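Local coordinates for putative nucleic acid-binding lipoprotein (Klebsiella pneumoniae subsp. pneumoniae MGH 78578, PDB 3F1Z), which is a putative lipoprotein of unknown function whose OB-fold suggests that it may bind nucleic acid, at residues A[25-30]-A[50-55]; A[55-60]-A[78-83]; A[89-94]-A[125-130]. All blocks are in the same frame, centred on the assembly; numbering follows the deposited sequence.

Interaction 1 of 3, residues A[25-30]-A[50-55]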
ATOM      1  N   GLN A  25     -13.644   4.117   3.304  1.00 37.19           N
ATOM      2  CA  GLN A  25     -13.698   4.778   2.005  1.00 39.03           C
ATOM      3  C   GLN A  25     -12.516   4.249   1.174  1.00 36.55           C
ATOM      4  O   GLN A  25     -11.446   3.988   1.699  1.00 37.58           O
ATOM      5  CB  GLN A  25     -13.601   6.319   2.171  1.00 41.51           C
ATOM      6  CG  GLN A  25     -12.221   6.833   2.829  1.00 45.42           C
ATOM      7  CD  GLN A  25     -12.161   8.353   3.277  1.00 46.42           C
ATOM      8  OE1 GLN A  25     -12.114   9.259   2.426  1.00 51.08           O
ATOM      9  NE2 GLN A  25     -12.069   8.599   4.609  1.00 47.46           N
ATOM     10  N   THR A  26     -12.713   4.057  -0.118  1.00 34.58           N
ATOM     11  CA  THR A  26     -11.658   3.621  -1.011  1.00 31.90           C
ATOM     12  C   THR A  26     -10.971   4.830  -1.650  1.00 31.15           C
ATOM     13  O   THR A  26     -11.612   5.637  -2.246  1.00 29.99           O
ATOM     14  CB  THR A  26     -12.208   2.784  -2.137  1.00 31.77           C
ATOM     15  OG1 THR A  26     -12.795   1.582  -1.603  1.00 32.40           O
ATOM     16  CG2 THR A  26     -11.083   2.412  -3.108  1.00 31.53           C
ATOM     17  N   TYR A  27      -9.658   4.951  -1.504  1.00 31.65           N
ATOM     18  CA  TYR A  27      -8.914   6.027  -2.137  1.00 30.92           C
ATOM     19  C   TYR A  27      -8.395   5.565  -3.474  1.00 30.31           C
ATOM     20  O   TYR A  27      -8.115   4.375  -3.673  1.00 29.43           O
ATOM     21  CB  TYR A  27      -7.632   6.324  -1.360  1.00 32.56           C
ATOM     22  CG  TYR A  27      -7.716   7.024  -0.012  1.00 33.32           C
ATOM     23  CD1 TYR A  27      -8.028   6.330   1.144  1.00 33.08           C
ATOM     24  CD2 TYR A  27      -7.396   8.376   0.107  1.00 34.25           C
ATOM     25  CE1 TYR A  27      -8.041   6.957   2.382  1.00 33.60           C
ATOM     26  CE2 TYR A  27      -7.402   9.026   1.352  1.00 34.39           C
ATOM     27  CZ  TYR A  27      -7.711   8.305   2.479  1.00 34.28           C
ATOM     28  OH  TYR A  27      -7.737   8.941   3.699  1.00 34.92           O
ATOM     29  N   SER A  28      -8.236   6.499  -4.404  1.00 28.79           N
ATOM     30  CA  SER A  28      -7.452   6.165  -5.570  1.00 28.15           C
ATOM     31  C   SER A  28      -5.983   6.437  -5.149  1.00 27.88           C
ATOM     32  O   SER A  28      -5.701   7.081  -4.118  1.00 27.36           O
ATOM     33  CB  SER A  28      -7.818   7.033  -6.730  1.00 26.93           C
ATOM     34  OG  SER A  28      -7.430   8.330  -6.419  1.00 29.40           O
ATOM     35  N   VAL A  29      -5.033   5.972  -5.930  1.00 27.83           N
ATOM     36  CA  VAL A  29      -3.649   6.249  -5.587  1.00 27.78           C
ATOM     37  C   VAL A  29      -3.407   7.772  -5.602  1.00 28.60           C
ATOM     38  O   VAL A  29      -2.732   8.288  -4.732  1.00 29.34           O
ATOM     39  CB  VAL A  29      -2.699   5.502  -6.517  1.00 27.87           C
ATOM     40  CG1 VAL A  29      -1.217   6.025  -6.382  1.00 25.83           C
ATOM     41  CG2 VAL A  29      -2.884   3.952  -6.291  1.00 26.01           C
ATOM     42  N   ALA A  30      -3.970   8.480  -6.570  1.00 28.92           N
ATOM     43  CA  ALA A  30      -3.814   9.939  -6.640  1.00 30.06           C
ATOM     44  C   ALA A  30      -4.362  10.574  -5.391  1.00 30.64           C
ATOM     45  O   ALA A  30      -3.761  11.498  -4.853  1.00 29.05           O
ATOM     46  CB  ALA A  30      -4.514  10.541  -7.859  1.00 26.59           C
ATOM     47  N   LYS A  50      -2.602   5.063  10.932  1.00 31.53           N
ATOM     48  CA  LYS A  50      -3.914   4.874  10.354  1.00 32.93           C
ATOM     49  C   LYS A  50      -3.907   3.877   9.208  1.00 32.37           C
ATOM     50  O   LYS A  50      -2.881   3.620   8.567  1.00 32.15           O
ATOM     51  CB  LYS A  50      -4.459   6.205   9.862  1.00 34.48           C
ATOM     52  CG  LYS A  50      -4.489   7.253  10.961  1.00 35.77           C
ATOM     53  CD  LYS A  50      -5.408   8.429  10.614  1.00 36.69           C
ATOM     54  CE  LYS A  50      -5.364   9.542  11.675  1.00 37.24           C
ATOM     55  NZ  LYS A  50      -5.281   8.956  13.037  1.00 38.91           N
ATOM     56  N   TRP A  51      -5.073   3.324   8.938  1.00 31.77           N
ATOM     57  CA  TRP A  51      -5.215   2.346   7.888  1.00 30.68           C
ATOM     58  C   TRP A  51      -5.914   2.994   6.733  1.00 30.01           C
ATOM     59  O   TRP A  51      -6.845   3.730   6.934  1.00 30.76           O
ATOM     60  CB  TRP A  51      -6.046   1.174   8.399  1.00 30.48           C
ATOM     61  CG  TRP A  51      -5.378   0.396   9.505  1.00 30.44           C
ATOM     62  CD1 TRP A  51      -5.445   0.668  10.849  1.00 30.58           C
ATOM     63  CD2 TRP A  51      -4.564  -0.773   9.368  1.00 28.72           C
ATOM     64  NE1 TRP A  51      -4.724  -0.274  11.553  1.00 30.49           N
ATOM     65  CE2 TRP A  51      -4.169  -1.163  10.669  1.00 29.73           C
ATOM     66  CE3 TRP A  51      -4.121  -1.517   8.279  1.00 29.80           C
ATOM     67  CZ2 TRP A  51      -3.346  -2.269  10.908  1.00 29.76           C
ATOM     68  CZ3 TRP A  51      -3.293  -2.620   8.504  1.00 30.35           C
ATOM     69  CH2 TRP A  51      -2.925  -2.995   9.815  1.00 30.40           C
ATOM     70  N   VAL A  52      -5.463   2.720   5.519  1.00 29.49           N
ATOM     71  CA  VAL A  52      -6.105   3.237   4.349  1.00 28.54           C
ATOM     72  C   VAL A  52      -6.377   2.095   3.380  1.00 28.63           C
ATOM     73  O   VAL A  52      -5.643   1.121   3.364  1.00 29.07           O
ATOM     74  CB  VAL A  52      -5.283   4.368   3.707  1.00 28.63           C
ATOM     75  CG1 VAL A  52      -5.216   5.597   4.686  1.00 27.45           C
ATOM     76  CG2 VAL A  52      -3.933   3.882   3.284  1.00 27.66           C
ATOM     77  N   LYS A  53      -7.445   2.230   2.596  1.00 28.71           N
ATOM     78  CA  LYS A  53      -7.864   1.248   1.591  1.00 30.28           C
ATOM     79  C   LYS A  53      -7.682   1.920   0.227  1.00 30.18           C
ATOM     80  O   LYS A  53      -8.392   2.890  -0.116  1.00 31.40           O
ATOM     81  CB  LYS A  53      -9.320   0.825   1.860  1.00 30.78           C
ATOM     82  CG  LYS A  53      -9.780  -0.292   0.964  1.00 31.61           C
ATOM     83  CD  LYS A  53     -11.056  -0.980   1.432  1.00 31.69           C
ATOM     84  CE  LYS A  53     -12.295  -0.245   1.083  1.00 33.08           C
ATOM     85  NZ  LYS A  53     -13.510  -1.093   1.348  1.00 32.48           N
ATOM     86  N   VAL A  54      -6.695   1.460  -0.534  1.00 30.75           N
ATOM     87  CA  VAL A  54      -6.304   2.123  -1.806  1.00 29.22           C
ATOM     88  C   VAL A  54      -6.512   1.176  -2.975  1.00 30.37           C
ATOM     89  O   VAL A  54      -6.128   0.009  -2.917  1.00 31.61           O
ATOM     90  CB  VAL A  54      -4.831   2.584  -1.766  1.00 28.63           C
ATOM     91  CG1 VAL A  54      -4.426   3.374  -3.064  1.00 28.47           C
ATOM     92  CG2 VAL A  54      -4.561   3.426  -0.534  1.00 26.68           C
ATOM     93  N   ARG A  55      -7.126   1.693  -4.037  1.00 31.37           N
ATOM     94  CA  ARG A  55      -7.430   0.928  -5.244  1.00 32.03           C
ATOM     95  C   ARG A  55      -6.512   1.409  -6.352  1.00 31.65           C
ATOM     96  O   ARG A  55      -6.233   2.601  -6.445  1.00 32.83           O
ATOM     97  CB  ARG A  55      -8.880   1.158  -5.605  1.00 32.25           C
ATOM     98  CG  ARG A  55      -9.383   0.505  -6.870  1.00 33.23           C
ATOM     99  CD  ARG A  55     -10.890   0.668  -6.879  1.00 33.89           C
ATOM    100  NE  ARG A  55     -11.527   0.053  -8.020  1.00 34.39           N
ATOM    101  CZ  ARG A  55     -11.628   0.660  -9.172  1.00 34.66           C
ATOM    102  NH1 ARG A  55     -11.127   1.854  -9.272  1.00 36.49           N
ATOM    103  NH2 ARG A  55     -12.201   0.094 -10.204  1.00 33.75           N
TER
HETATM  104  O   HOH W   1      -9.530   4.196   3.362  1.00 27.27           O
HETATM  105  O   HOH W   2      -6.108   4.368  -8.400  1.00 14.74           O
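Tyr27 and Val54 form a parallel beta bridge that joins the short, loosely paired strand 26-28 to the start of the long strand 51-65. Two backbone hydrogen bonds carry it. Tyr27 N donates to Lys53 O at 2.8 Å, and Arg55 N donates to Tyr27 O at 2.9 Å. Both are nearly straight, and this is the one well-formed bridge between the two segments. Waters continue the pairing at both ends. One accepts from Lys53 N and donates to Gln25 O. The other accepts from Val29 N and donates to Arg55 O.

Tyr27 and Val54 lie on the same face of the sheet. The Tyr27 ring turns its edge to Lys53 O, and its CE1 meets Val52 CG1 obliquely at 3.9 Å. The phenol OH goes on to hydrogen-bond Tyr47. The protein has an OB-fold, a small barrel made from one strongly curled sheet, and 51-65 is its long curved strand. Strand 26-28 is added along its first part, and Ser28 at once becomes the N-cap of helix 29-38.

Val29, in the first turn of that helix, presses CG2 against Val54 CG1 at 3.6 Å, the two side chains crossing at about a right angle. Met77 of strand 71-78 touches both valines. Away from the valines, Thr26 CG2 lies anti to the backbone N and meets Arg55 CB at 3.6 Å. Thr26 OG1 sits beside Lys53 CE at 3.3 Å, where the lysine chain bends at chi3 (81°). The lysine NZ is hydrogen-bonded to Val21 O.

Interaction 2 of 3, residues A[55-60]-A[78-83]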
ATOM      1  N   ARG A  55      -7.126   1.693  -4.037  1.00 31.37           N
ATOM      2  CA  ARG A  55      -7.430   0.928  -5.244  1.00 32.03           C
ATOM      3  C   ARG A  55      -6.512   1.409  -6.352  1.00 31.65           C
ATOM      4  O   ARG A  55      -6.233   2.601  -6.445  1.00 32.83           O
ATOM      5  CB  ARG A  55      -8.880   1.158  -5.605  1.00 32.25           C
ATOM      6  CG  ARG A  55      -9.383   0.505  -6.870  1.00 33.23           C
ATOM      7  CD  ARG A  55     -10.890   0.668  -6.879  1.00 33.89           C
ATOM      8  NE  ARG A  55     -11.527   0.053  -8.020  1.00 34.39           N
ATOM      9  CZ  ARG A  55     -11.628   0.660  -9.172  1.00 34.66           C
ATOM     10  NH1 ARG A  55     -11.127   1.854  -9.272  1.00 36.49           N
ATOM     11  NH2 ARG A  55     -12.201   0.094 -10.204  1.00 33.75           N
ATOM     12  N   GLY A  56      -6.042   0.491  -7.192  1.00 31.72           N
ATOM     13  CA  GLY A  56      -5.055   0.831  -8.240  1.00 30.85           C
ATOM     14  C   GLY A  56      -4.660  -0.366  -9.088  1.00 30.04           C
ATOM     15  O   GLY A  56      -5.199  -1.439  -8.938  1.00 29.36           O
ATOM     16  N   VAL A  57      -3.730  -0.160 -10.005  1.00 29.68           N
ATOM     17  CA  VAL A  57      -3.271  -1.216 -10.868  1.00 29.57           C
ATOM     18  C   VAL A  57      -1.900  -1.636 -10.388  1.00 29.95           C
ATOM     19  O   VAL A  57      -1.002  -0.809 -10.245  1.00 30.60           O
ATOM     20  CB  VAL A  57      -3.188  -0.797 -12.366  1.00 29.35           C
ATOM     21  CG1 VAL A  57      -2.627  -1.937 -13.174  1.00 28.90           C
ATOM     22  CG2 VAL A  57      -4.546  -0.429 -12.917  1.00 27.87           C
ATOM     23  N   ILE A  58      -1.755  -2.937 -10.157  1.00 29.30           N
ATOM     24  CA  ILE A  58      -0.526  -3.501  -9.707  1.00 28.18           C
ATOM     25  C   ILE A  58       0.409  -3.519 -10.908  1.00 29.79           C
ATOM     26  O   ILE A  58       0.040  -4.017 -11.967  1.00 29.59           O
ATOM     27  CB  ILE A  58      -0.730  -4.916  -9.160  1.00 27.29           C
ATOM     28  CG1 ILE A  58      -1.683  -4.873  -7.957  1.00 27.43           C
ATOM     29  CG2 ILE A  58       0.624  -5.548  -8.752  1.00 26.75           C
ATOM     30  CD1 ILE A  58      -1.257  -3.898  -6.828  1.00 26.58           C
ATOM     31  N   VAL A  59       1.602  -2.952 -10.733  1.00 29.62           N
ATOM     32  CA  VAL A  59       2.605  -2.905 -11.782  1.00 30.14           C
ATOM     33  C   VAL A  59       3.893  -3.660 -11.425  1.00 30.92           C
ATOM     34  O   VAL A  59       4.774  -3.821 -12.276  1.00 30.42           O
ATOM     35  CB  VAL A  59       2.970  -1.452 -12.173  1.00 29.51           C
ATOM     36  CG1 VAL A  59       1.772  -0.800 -12.847  1.00 29.19           C
ATOM     37  CG2 VAL A  59       3.411  -0.682 -10.975  1.00 29.00           C
ATOM     38  N   ASP A  60       4.034  -4.095 -10.180  1.00 31.28           N
ATOM     39  CA  ASP A  60       5.177  -4.909  -9.842  1.00 31.19           C
ATOM     40  C   ASP A  60       4.896  -5.651  -8.556  1.00 31.28           C
ATOM     41  O   ASP A  60       4.325  -5.101  -7.626  1.00 30.02           O
ATOM     42  CB  ASP A  60       6.441  -4.078  -9.712  1.00 32.61           C
ATOM     43  CG  ASP A  60       7.691  -4.941  -9.543  1.00 35.81           C
ATOM     44  OD1 ASP A  60       8.089  -5.588 -10.547  1.00 36.96           O
ATOM     45  OD2 ASP A  60       8.279  -4.964  -8.409  1.00 36.42           O
ATOM     46  N   ARG A  78       0.032   1.579  -9.299  1.00 29.70           N
ATOM     47  CA  ARG A  78      -0.110   2.899  -9.923  1.00 30.19           C
ATOM     48  C   ARG A  78      -1.583   3.322  -9.917  1.00 29.51           C
ATOM     49  O   ARG A  78      -2.471   2.472  -9.800  1.00 26.64           O
ATOM     50  CB  ARG A  78       0.379   2.886 -11.360  1.00 31.39           C
ATOM     51  CG  ARG A  78      -0.458   2.051 -12.324  1.00 31.84           C
ATOM     52  CD  ARG A  78      -0.139   2.475 -13.757  1.00 32.65           C
ATOM     53  NE  ARG A  78      -0.719   1.594 -14.755  1.00 32.92           N
ATOM     54  CZ  ARG A  78      -1.974   1.646 -15.176  1.00 34.36           C
ATOM     55  NH1 ARG A  78      -2.835   2.544 -14.686  1.00 35.22           N
ATOM     56  NH2 ARG A  78      -2.382   0.776 -16.095  1.00 34.41           N
ATOM     57  N   ASP A  79      -1.841   4.621 -10.083  1.00 29.61           N
ATOM     58  CA  ASP A  79      -3.208   5.101 -10.172  1.00 30.37           C
ATOM     59  C   ASP A  79      -3.956   4.414 -11.342  1.00 31.61           C
ATOM     60  O   ASP A  79      -3.447   4.292 -12.452  1.00 31.18           O
ATOM     61  CB  ASP A  79      -3.246   6.590 -10.403  1.00 30.33           C
ATOM     62  CG  ASP A  79      -4.647   7.163 -10.228  1.00 30.56           C
ATOM     63  OD1 ASP A  79      -5.010   7.468  -9.059  1.00 28.70           O
ATOM     64  OD2 ASP A  79      -5.368   7.314 -11.265  1.00 31.01           O
ATOM     65  N   GLU A  80      -5.173   3.985 -11.078  1.00 32.81           N
ATOM     66  CA  GLU A  80      -5.992   3.318 -12.083  1.00 34.72           C
ATOM     67  C   GLU A  80      -6.261   4.150 -13.334  1.00 35.72           C
ATOM     68  O   GLU A  80      -6.435   3.597 -14.416  1.00 36.63           O
ATOM     69  CB  GLU A  80      -7.340   2.962 -11.485  1.00 35.06           C
ATOM     70  CG  GLU A  80      -8.202   2.128 -12.389  1.00 36.30           C
ATOM     71  CD  GLU A  80      -9.621   2.435 -12.197  1.00 35.96           C
ATOM     72  OE1 GLU A  80      -9.855   3.216 -11.288  1.00 36.34           O
ATOM     73  OE2 GLU A  80     -10.482   1.951 -12.948  1.00 35.89           O
ATOM     74  N   GLN A  81      -6.332   5.462 -13.204  1.00 37.36           N
ATOM     75  CA  GLN A  81      -6.579   6.297 -14.368  1.00 40.22           C
ATOM     76  C   GLN A  81      -5.345   7.161 -14.686  1.00 39.94           C
ATOM     77  O   GLN A  81      -5.474   8.175 -15.336  1.00 39.56           O
ATOM     78  CB  GLN A  81      -7.815   7.188 -14.108  1.00 41.10           C
ATOM     79  CG  GLN A  81      -9.115   6.439 -13.683  1.00 42.30           C
ATOM     80  CD  GLN A  81     -10.334   7.403 -13.521  1.00 44.40           C
ATOM     81  OE1 GLN A  81     -11.365   7.276 -14.242  1.00 46.00           O
ATOM     82  NE2 GLN A  81     -10.197   8.409 -12.612  1.00 44.57           N
ATOM     83  N   ASN A  82      -4.158   6.767 -14.219  1.00 40.37           N
ATOM     84  CA  ASN A  82      -2.937   7.568 -14.414  1.00 41.25           C
ATOM     85  C   ASN A  82      -3.121   9.056 -13.975  1.00 41.18           C
ATOM     86  O   ASN A  82      -2.529   9.973 -14.530  1.00 40.27           O
ATOM     87  CB  ASN A  82      -2.423   7.437 -15.861  1.00 41.56           C
ATOM     88  CG  ASN A  82      -1.855   6.037 -16.160  1.00 43.26           C
ATOM     89  OD1 ASN A  82      -1.107   5.449 -15.347  1.00 44.20           O
ATOM     90  ND2 ASN A  82      -2.179   5.508 -17.340  1.00 42.93           N
ATOM     91  N   LYS A  83      -3.903   9.267 -12.927  1.00 41.05           N
ATOM     92  CA  LYS A  83      -4.193  10.615 -12.472  1.00 42.07           C
ATOM     93  C   LYS A  83      -2.941  11.190 -11.725  1.00 42.38           C
ATOM     94  O   LYS A  83      -2.899  12.353 -11.389  1.00 42.97           O
ATOM     95  CB  LYS A  83      -5.486  10.600 -11.642  1.00 42.82           C
ATOM     96  CG  LYS A  83      -6.549  11.604 -12.069  1.00 43.95           C
ATOM     97  CD  LYS A  83      -7.216  11.267 -13.431  1.00 43.93           C
TER
HETATM   98  O   HOH W   2      -6.108   4.368  -8.400  1.00 14.74           O
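Arg78 starts with CG between its backbone N and carbonyl carbon (chi1 67°) and then runs extended to NE, which lays its guanidinium beside Val57. Val57 CB sits over the centre of one guanidinium face, 3.9 Å above the plane. Val59 CG1 touches the aliphatic part, 3.7 Å from Arg78 CG. Arg78 NH1 also donates to Asp79 O.

In the backbone, Val57 and Arg78 form an antiparallel hydrogen-bonded pair. Val57 N reaches Arg78 O at 2.9 Å, and Arg78 N reaches Val57 O at 2.8 Å. A type I turn follows from Asp79 to Asn82. Asp79 OD2 accepts from Gln81 N, an Asx turn, and from Lys83 N on the opposite face of the carboxylate.

Arg55 NH1 makes a salt bridge to Glu80 OE1 at 2.7 Å. The bond is bent (N-H...O 133°), NH1 coming to OE1 from above the carboxylate plane, with the two group planes nearly perpendicular. A water joins Arg55 O to Glu80 N.

The turn follows strand 71-78, while strand 51-65 runs on into a classic bulge, where Val59 and Asp60 face Thr76. Asp79 OD1 accepts from Ala30 N of helix 29-38, and strand 108-114 borders Val57 through Val108.

Interaction 3 of 3, residues A[89-94]-A[125-130]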
ATOM      1  N   THR A  89       3.744   1.755  -2.813  1.00 31.12           N
ATOM      2  CA  THR A  89       4.238   0.415  -2.564  1.00 32.07           C
ATOM      3  C   THR A  89       3.683  -0.074  -1.238  1.00 31.55           C
ATOM      4  O   THR A  89       3.371   0.734  -0.357  1.00 30.51           O
ATOM      5  CB  THR A  89       5.758   0.365  -2.449  1.00 32.94           C
ATOM      6  OG1 THR A  89       6.144   1.314  -1.412  1.00 36.62           O
ATOM      7  CG2 THR A  89       6.448   0.718  -3.791  1.00 30.50           C
ATOM      8  N   PHE A  90       3.576  -1.397  -1.127  1.00 29.36           N
ATOM      9  CA  PHE A  90       3.101  -2.077   0.033  1.00 29.25           C
ATOM     10  C   PHE A  90       4.119  -3.139   0.403  1.00 29.38           C
ATOM     11  O   PHE A  90       4.650  -3.816  -0.450  1.00 29.01           O
ATOM     12  CB  PHE A  90       1.811  -2.815  -0.293  1.00 30.03           C
ATOM     13  CG  PHE A  90       0.684  -1.934  -0.704  1.00 29.98           C
ATOM     14  CD1 PHE A  90       0.622  -1.423  -1.974  1.00 29.83           C
ATOM     15  CD2 PHE A  90      -0.367  -1.715   0.153  1.00 30.15           C
ATOM     16  CE1 PHE A  90      -0.403  -0.634  -2.360  1.00 29.79           C
ATOM     17  CE2 PHE A  90      -1.410  -0.944  -0.234  1.00 30.92           C
ATOM     18  CZ  PHE A  90      -1.417  -0.388  -1.489  1.00 30.54           C
ATOM     19  N   ASN A  91       4.322  -3.357   1.681  1.00 30.92           N
ATOM     20  CA  ASN A  91       5.328  -4.306   2.139  1.00 31.03           C
ATOM     21  C   ASN A  91       4.616  -5.425   2.853  1.00 31.85           C
ATOM     22  O   ASN A  91       4.091  -5.221   3.953  1.00 31.09           O
ATOM     23  CB  ASN A  91       6.283  -3.601   3.084  1.00 31.41           C
ATOM     24  CG  ASN A  91       7.408  -4.478   3.554  1.00 31.82           C
ATOM     25  OD1 ASN A  91       7.255  -5.653   3.690  1.00 33.74           O
ATOM     26  ND2 ASN A  91       8.568  -3.884   3.792  1.00 34.05           N
ATOM     27  N   PHE A  92       4.620  -6.605   2.224  1.00 31.11           N
ATOM     28  CA  PHE A  92       3.963  -7.794   2.782  1.00 30.37           C
ATOM     29  C   PHE A  92       4.957  -8.735   3.402  1.00 30.52           C
ATOM     30  O   PHE A  92       5.869  -9.202   2.718  1.00 31.76           O
ATOM     31  CB  PHE A  92       3.254  -8.599   1.689  1.00 29.31           C
ATOM     32  CG  PHE A  92       1.962  -7.991   1.143  1.00 28.55           C
ATOM     33  CD1 PHE A  92       1.985  -7.076   0.112  1.00 29.24           C
ATOM     34  CD2 PHE A  92       0.740  -8.440   1.570  1.00 28.40           C
ATOM     35  CE1 PHE A  92       0.801  -6.580  -0.451  1.00 28.88           C
ATOM     36  CE2 PHE A  92      -0.451  -7.944   1.003  1.00 29.37           C
ATOM     37  CZ  PHE A  92      -0.406  -7.026  -0.010  1.00 28.64           C
ATOM     38  N   GLY A  93       4.781  -9.034   4.691  1.00 31.00           N
ATOM     39  CA  GLY A  93       5.626 -10.016   5.395  1.00 28.52           C
ATOM     40  C   GLY A  93       5.380 -11.416   4.834  1.00 29.95           C
ATOM     41  O   GLY A  93       4.387 -11.672   4.118  1.00 28.91           O
ATOM     42  N   SER A  94       6.273 -12.334   5.183  1.00 30.26           N
ATOM     43  CA  SER A  94       6.241 -13.681   4.668  1.00 30.42           C
ATOM     44  C   SER A  94       4.995 -14.431   5.035  1.00 31.63           C
ATOM     45  O   SER A  94       4.582 -15.348   4.308  1.00 33.06           O
ATOM     46  CB  SER A  94       7.494 -14.473   5.123  1.00 30.94           C
ATOM     47  OG  SER A  94       7.747 -14.399   6.519  1.00 30.19           O
ATOM     48  N   THR A 125       5.461   3.565   2.188  1.00 30.76           N
ATOM     49  CA  THR A 125       5.347   2.154   1.874  1.00 29.55           C
ATOM     50  C   THR A 125       4.383   1.651   2.946  1.00 29.04           C
ATOM     51  O   THR A 125       4.691   1.693   4.145  1.00 28.24           O
ATOM     52  CB  THR A 125       6.695   1.419   1.939  1.00 29.29           C
ATOM     53  OG1 THR A 125       7.565   1.970   0.945  1.00 28.15           O
ATOM     54  CG2 THR A 125       6.481  -0.061   1.638  1.00 29.36           C
ATOM     55  N   LEU A 126       3.193   1.259   2.518  1.00 28.71           N
ATOM     56  CA  LEU A 126       2.166   0.786   3.425  1.00 29.94           C
ATOM     57  C   LEU A 126       2.577  -0.586   4.000  1.00 30.71           C
ATOM     58  O   LEU A 126       3.107  -1.438   3.274  1.00 31.69           O
ATOM     59  CB  LEU A 126       0.797   0.755   2.740  1.00 28.99           C
ATOM     60  CG  LEU A 126       0.248   2.153   2.424  1.00 28.28           C
ATOM     61  CD1 LEU A 126      -1.136   2.085   1.787  1.00 26.63           C
ATOM     62  CD2 LEU A 126       0.193   2.981   3.681  1.00 26.74           C
ATOM     63  N   GLN A 127       2.363  -0.734   5.304  1.00 29.87           N
ATOM     64  CA  GLN A 127       2.769  -1.889   6.085  1.00 30.69           C
ATOM     65  C   GLN A 127       1.568  -2.732   6.501  1.00 30.21           C
ATOM     66  O   GLN A 127       0.447  -2.241   6.479  1.00 27.23           O
ATOM     67  CB  GLN A 127       3.474  -1.377   7.358  1.00 30.53           C
ATOM     68  CG  GLN A 127       4.636  -0.446   7.053  1.00 30.76           C
ATOM     69  CD  GLN A 127       5.758  -1.136   6.297  1.00 31.76           C
ATOM     70  OE1 GLN A 127       6.077  -2.284   6.586  1.00 33.05           O
ATOM     71  NE2 GLN A 127       6.365  -0.446   5.326  1.00 31.03           N
ATOM     72  N   ASN A 128       1.834  -3.977   6.931  1.00 31.23           N
ATOM     73  CA  ASN A 128       0.791  -4.955   7.387  1.00 32.94           C
ATOM     74  C   ASN A 128      -0.427  -5.033   6.483  1.00 31.89           C
ATOM     75  O   ASN A 128      -1.535  -5.007   6.930  1.00 31.67           O
ATOM     76  CB  ASN A 128       0.364  -4.653   8.800  1.00 35.56           C
ATOM     77  CG  ASN A 128       1.526  -4.712   9.758  1.00 40.81           C
ATOM     78  OD1 ASN A 128       2.271  -5.716   9.805  1.00 45.27           O
ATOM     79  ND2 ASN A 128       1.711  -3.632  10.543  1.00 44.39           N
ATOM     80  N   PRO A 129      -0.202  -5.133   5.183  1.00 31.19           N
ATOM     81  CA  PRO A 129      -1.320  -5.014   4.303  1.00 31.46           C
ATOM     82  C   PRO A 129      -2.206  -6.189   4.214  1.00 31.98           C
ATOM     83  O   PRO A 129      -1.801  -7.298   4.558  1.00 32.98           O
ATOM     84  CB  PRO A 129      -0.674  -4.771   2.930  1.00 30.93           C
ATOM     85  CG  PRO A 129       0.757  -4.762   3.144  1.00 31.77           C
ATOM     86  CD  PRO A 129       1.062  -5.299   4.465  1.00 31.30           C
ATOM     87  N   LYS A 130      -3.386  -5.953   3.655  1.00 32.89           N
ATOM     88  CA  LYS A 130      -4.393  -7.005   3.475  1.00 35.43           C
ATOM     89  C   LYS A 130      -5.085  -6.781   2.128  1.00 33.81           C
ATOM     90  O   LYS A 130      -5.621  -5.691   1.868  1.00 31.03           O
ATOM     91  CB  LYS A 130      -5.401  -6.954   4.625  1.00 36.69           C
ATOM     92  CG  LYS A 130      -6.410  -8.078   4.663  1.00 39.77           C
ATOM     93  CD  LYS A 130      -7.602  -7.740   5.664  1.00 40.13           C
ATOM     94  CE  LYS A 130      -8.632  -8.873   5.900  1.00 41.17           C
ATOM     95  NZ  LYS A 130      -9.669  -8.404   6.989  1.00 42.34           N
TER
HETATM   96  O   HOH W   3       4.535  -4.689   6.591  1.00 27.41           O
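Pro129 sets its CG over the face of the Phe92 ring, the two side chains crossing obliquely. Pro129 CG lies 3.8 Å from the centroid of the Phe92 ring and 1° off its normal, a CH-pi contact. Pro129 CB reaches the rim of the same face, 3.7 Å from Phe92 CZ. Phe92 CG is anti to the carbonyl carbon (chi1 -74°), which turns the ring to meet the proline.

Phe90 and Leu126 instead lie side by side and point the same way, with Phe90 CE2 3.7 Å from Leu126 CD1. Pro129 slides past Phe90 in the opposite direction. Ile111 of strand 108-114 touches Phe90, Phe92 and Pro129, consistent with their place in the barrel interior.

Thr89, Asn91, Thr125 and Gln127 occupy the other face. The hydroxyls of Thr89 and Thr125 share a hydrogen bond, OG1 to OG1 at 2.8 Å. Asn91 CB touches both Thr125 CG2 and Gln127 OE1. The Asn91 and Gln127 amide planes are 60° apart. The Gln127 chain bends at chi2, and its NE2 donates back to Thr125 O.

The backbones pair in parallel at Phe90 and Leu126. Leu126 N donates to Thr89 O at 2.9 Å, and Asn91 N to Leu126 O at 2.8 Å. This parallel pairing of 88-93 with 125-127 is followed by strand 129-131 against strand 108-114, consistent with the closure of an OB barrel between its third and fifth strands. At Asn128 the chain bends sharply. The next rung would be Asn128 N to Asn91 O, but they are 3.9 Å apart and a water bridges them. It also donates to Gln127 OE1. The contact thus combines an apolar face with a polar one, and water satisfies backbone groups where direct pairing stops.

How the interactions relate
The three contacts follow one another along the chain, and all belong to the same curled sheet of the OB-fold. Interactions 1 and 2 have centres about 12 Å apart. They share Arg55, strand 51-65 and one water, and they touch where Asp79 meets the start of helix 29-38. Interaction 3 lies about 14 Å from interaction 1 and about 16 Å from interaction 2, between centres. It touches interaction 1 where Val52 packs on Leu126 and Trp51 on Asn128. Interactions 1 and 2 bring two partners to strand 51-65, while interaction 3 probably closes the barrel elsewhere in the sheet. Such a fold is consistent with the proposed, unproven nucleic acid binding.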